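Mitotic checkpoint control protein kinase BUB1 (Drosophila melanogaster, PDB 6JKK) is a spindle-checkpoint protein of the kinetochore whose kinase domain, the part in this structure, probably binds ATP and phosphorylates CENP-E. Local coordinates at residues Q86-N91 with N124-Y129. Numbering follows the deposited sequence.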
ATOM      1  N   GLN A  86       3.714  -3.961  16.270  1.00 16.31           N
ATOM      2  CA  GLN A  86       3.598  -5.162  17.079  1.00 15.84           C
ATOM      3  C   GLN A  86       2.336  -5.920  16.706  1.00 18.86           C
ATOM      4  O   GLN A  86       1.275  -5.315  16.519  1.00 22.02           O
ATOM      5  CB  GLN A  86       3.544  -4.790  18.556  1.00 19.35           C
ATOM      6  CG  GLN A  86       3.463  -6.001  19.487  1.00 21.63           C
ATOM      7  CD  GLN A  86       3.902  -5.676  20.897  1.00 27.22           C
ATOM      8  OE1 GLN A  86       3.339  -4.797  21.553  1.00 25.71           O
ATOM      9  NE2 GLN A  86       4.927  -6.375  21.367  1.00 25.32           N
ATOM     10  N   GLU A  87       2.439  -7.239  16.581  1.00 18.88           N
ATOM     11  CA  GLU A  87       1.249  -8.029  16.287  1.00 19.45           C
ATOM     12  C   GLU A  87       1.235  -9.362  17.022  1.00 19.40           C
ATOM     13  O   GLU A  87       2.271 -10.013  17.167  1.00 20.09           O
ATOM     14  CB  GLU A  87       1.096  -8.247  14.776  1.00 20.57           C
ATOM     15  CG  GLU A  87      -0.166  -9.018  14.395  1.00 25.89           C
ATOM     16  CD  GLU A  87      -0.388  -9.093  12.896  1.00 28.45           C
ATOM     17  OE1 GLU A  87       0.267  -8.335  12.149  1.00 23.55           O
ATOM     18  OE2 GLU A  87      -1.225  -9.916  12.469  1.00 35.39           O
ATOM     19  N   ARG A  88       0.046  -9.747  17.485  1.00 21.29           N
ATOM     20  CA  ARG A  88      -0.208 -11.058  18.079  1.00 26.20           C
ATOM     21  C   ARG A  88      -1.339 -11.739  17.302  1.00 29.77           C
ATOM     22  O   ARG A  88      -2.351 -11.105  16.995  1.00 25.15           O
ATOM     23  CB  ARG A  88      -0.603 -10.919  19.555  1.00 32.11           C
ATOM     24  CG  ARG A  88       0.463 -10.263  20.432  1.00 42.75           C
ATOM     25  CD  ARG A  88      -0.067  -9.895  21.812  1.00 49.21           C
ATOM     26  NE  ARG A  88      -1.305  -9.136  21.693  1.00 53.88           N
ATOM     27  CZ  ARG A  88      -1.369  -7.815  21.553  1.00 56.30           C
ATOM     28  NH1 ARG A  88      -0.259  -7.085  21.531  1.00 55.14           N
ATOM     29  NH2 ARG A  88      -2.549  -7.222  21.437  1.00 53.14           N
ATOM     30  N   PRO A  89      -1.155 -13.019  16.935  1.00 24.94           N
ATOM     31  CA  PRO A  89       0.081 -13.792  17.116  1.00 29.57           C
ATOM     32  C   PRO A  89       1.154 -13.298  16.161  1.00 28.20           C
ATOM     33  O   PRO A  89       0.881 -12.449  15.315  1.00 23.58           O
ATOM     34  CB  PRO A  89      -0.339 -15.211  16.725  1.00 29.92           C
ATOM     35  CG  PRO A  89      -1.444 -15.011  15.746  1.00 31.40           C
ATOM     36  CD  PRO A  89      -2.191 -13.798  16.234  1.00 27.15           C
ATOM     37  N   THR A  90       2.362 -13.815  16.319  1.00 18.85           N
ATOM     38  CA  THR A  90       3.493 -13.442  15.475  1.00 18.97           C
ATOM     39  C   THR A  90       3.125 -13.540  13.997  1.00 21.32           C
ATOM     40  O   THR A  90       2.635 -14.577  13.542  1.00 18.47           O
ATOM     41  CB  THR A  90       4.688 -14.352  15.786  1.00 25.73           C
ATOM     42  OG1 THR A  90       4.898 -14.388  17.207  1.00 28.18           O
ATOM     43  CG2 THR A  90       5.950 -13.866  15.089  1.00 29.75           C
ATOM     44  N   ASN A  91       3.321 -12.450  13.259  1.00 19.05           N
ATOM     45  CA  ASN A  91       3.049 -12.454  11.829  1.00 24.69           C
ATOM     46  C   ASN A  91       4.336 -12.745  11.059  1.00 25.09           C
ATOM     47  O   ASN A  91       5.047 -11.828  10.636  1.00 18.66           O
ATOM     48  CB  ASN A  91       2.422 -11.125  11.392  1.00 23.36           C
ATOM     49  CG  ASN A  91       1.779 -11.207  10.017  1.00 22.56           C
ATOM     50  OD1 ASN A  91       2.151 -12.045   9.190  1.00 26.41           O
ATOM     51  ND2 ASN A  91       0.806 -10.338   9.765  1.00 18.93           N
ATOM     52  N   ASN A 124       7.753 -15.967  20.835  1.00 21.80           N
ATOM     53  CA  ASN A 124       6.776 -17.043  20.774  1.00 27.86           C
ATOM     54  C   ASN A 124       5.370 -16.458  20.606  1.00 26.66           C
ATOM     55  O   ASN A 124       4.516 -17.040  19.940  1.00 30.75           O
ATOM     56  CB  ASN A 124       6.812 -17.878  22.059  1.00 25.51           C
ATOM     57  CG  ASN A 124       8.203 -18.415  22.394  1.00 42.96           C
ATOM     58  OD1 ASN A 124       9.021 -18.678  21.515  1.00 40.03           O
ATOM     59  ND2 ASN A 124       8.459 -18.594  23.684  1.00 43.58           N
ATOM     60  N   ASN A 125       5.162 -15.286  21.205  1.00 23.07           N
ATOM     61  CA  ASN A 125       3.843 -14.688  21.377  1.00 23.72           C
ATOM     62  C   ASN A 125       3.499 -13.601  20.365  1.00 21.91           C
ATOM     63  O   ASN A 125       2.331 -13.422  19.996  1.00 24.71           O
ATOM     64  CB  ASN A 125       3.773 -14.070  22.772  1.00 26.53           C
ATOM     65  CG  ASN A 125       4.836 -12.985  22.983  1.00 32.01           C
ATOM     66  OD1 ASN A 125       6.020 -13.179  22.668  1.00 22.80           O
ATOM     67  ND2 ASN A 125       4.409 -11.835  23.500  1.00 32.96           N
ATOM     68  N   SER A 126       4.510 -12.851  19.939  1.00 20.18           N
ATOM     69  CA  SER A 126       4.279 -11.689  19.097  1.00 18.67           C
ATOM     70  C   SER A 126       5.547 -11.297  18.373  1.00 18.50           C
ATOM     71  O   SER A 126       6.651 -11.729  18.733  1.00 17.29           O
ATOM     72  CB  SER A 126       3.799 -10.501  19.932  1.00 22.78           C
ATOM     73  OG  SER A 126       4.704 -10.223  20.986  1.00 34.85           O
ATOM     74  N   SER A 127       5.372 -10.484  17.337  1.00 16.96           N
ATOM     75  CA  SER A 127       6.480  -9.945  16.569  1.00 18.20           C
ATOM     76  C   SER A 127       6.471  -8.430  16.720  1.00 20.65           C
ATOM     77  O   SER A 127       5.425  -7.830  16.996  1.00 18.15           O
ATOM     78  CB  SER A 127       6.327 -10.308  15.088  1.00 22.33           C
ATOM     79  OG  SER A 127       5.023  -9.997  14.607  1.00 18.58           O
ATOM     80  N   VAL A 128       7.643  -7.821  16.567  1.00 15.91           N
ATOM     81  CA  VAL A 128       7.735  -6.376  16.404  1.00 17.53           C
ATOM     82  C   VAL A 128       8.597  -6.129  15.181  1.00 17.61           C
ATOM     83  O   VAL A 128       9.746  -6.565  15.136  1.00 17.21           O
ATOM     84  CB  VAL A 128       8.364  -5.673  17.625  1.00 18.61           C
ATOM     85  CG1 VAL A 128       8.647  -4.217  17.296  1.00 13.51           C
ATOM     86  CG2 VAL A 128       7.439  -5.761  18.847  1.00 19.94           C
ATOM     87  N   TYR A 129       8.025  -5.463  14.180  1.00 15.83           N
ATOM     88  CA  TYR A 129       8.753  -5.106  12.968  1.00 12.51           C
ATOM     89  C   TYR A 129       9.024  -3.602  12.939  1.00 15.50           C
ATOM     90  O   TYR A 129       8.123  -2.782  13.150  1.00 13.17           O
ATOM     91  CB  TYR A 129       7.970  -5.545  11.721  1.00 13.89           C
ATOM     92  CG  TYR A 129       7.811  -7.050  11.632  1.00 14.45           C
ATOM     93  CD1 TYR A 129       8.905  -7.893  11.806  1.00 15.07           C
ATOM     94  CD2 TYR A 129       6.568  -7.626  11.399  1.00 14.16           C
ATOM     95  CE1 TYR A 129       8.765  -9.265  11.736  1.00 19.46           C
ATOM     96  CE2 TYR A 129       6.418  -8.996  11.332  1.00 15.70           C
ATOM     97  CZ  TYR A 129       7.519  -9.809  11.505  1.00 20.93           C
ATOM     98  OH  TYR A 129       7.367 -11.175  11.435  1.00 16.82           O
TER
HETATM   99  O   HOH W   1       2.462 -16.256  17.907  1.00 32.07           O
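Tyr129 reaches the backbone of Asn91 with its phenol: OH donates to Asn91 O at 2.5 Å, a short bond. The acceptor lies in the ring plane at its CE2 edge, whereas the hydroxyl stands 48° above the carbonyl plane of Asn91, well off a lone-pair direction. With CG anti to its own carbonyl carbon (chi1 -64°), the ring extends to the start of helix 92-104, where it also meets Phe95. A phenylalanine here would probably keep much of the ring packing but leave Asn91 O without its phenol donor.

Ser127 makes a second link to the same residue. Its OG sits between backbone N and carbonyl carbon and accepts a hydrogen bond from Asn91 N at 3.3 Å, nearly straight at 163°. Beside this bond, Thr90 CG2 packs on Ser127 CB at 3.6 Å, while the hydroxyl of Thr90 bonds to Gly123 O. Asn91 ND2 turns back to Glu87, coming to OE1 from above the carboxylate plane at 3.2 Å; its OD1 caps Glu94 N, the N-cap bond of the helix.

The strands are joined by the hydrogen-bonded antiparallel pair Glu87–Ser127, with a bond in each direction, Glu87 N to Ser127 O and Ser127 N to Glu87 O, both 3.1 Å. One residue along, on the other face of the sheet, the extended Gln86 side chain crosses that of Val128 at an angle, NE2 lying 3.6 Å from CG2; its amide bonds to Lys41 O and Leu43 N. Beyond the strand, Arg88 CG rests on Ser126 CB at 3.4 Å, and a water accepts from Thr90 N and donates to Asn124 O.

The arrangement belongs to the N-lobe of the protein kinase fold: strand 80-87, carrying Lys85, the predicted ATP-binding lysine, pairs with strand 127-132 and leads through a short loop, with a cis peptide before Pro89, to the N-cap residue Asn91 and helix 92-104, the αC helix.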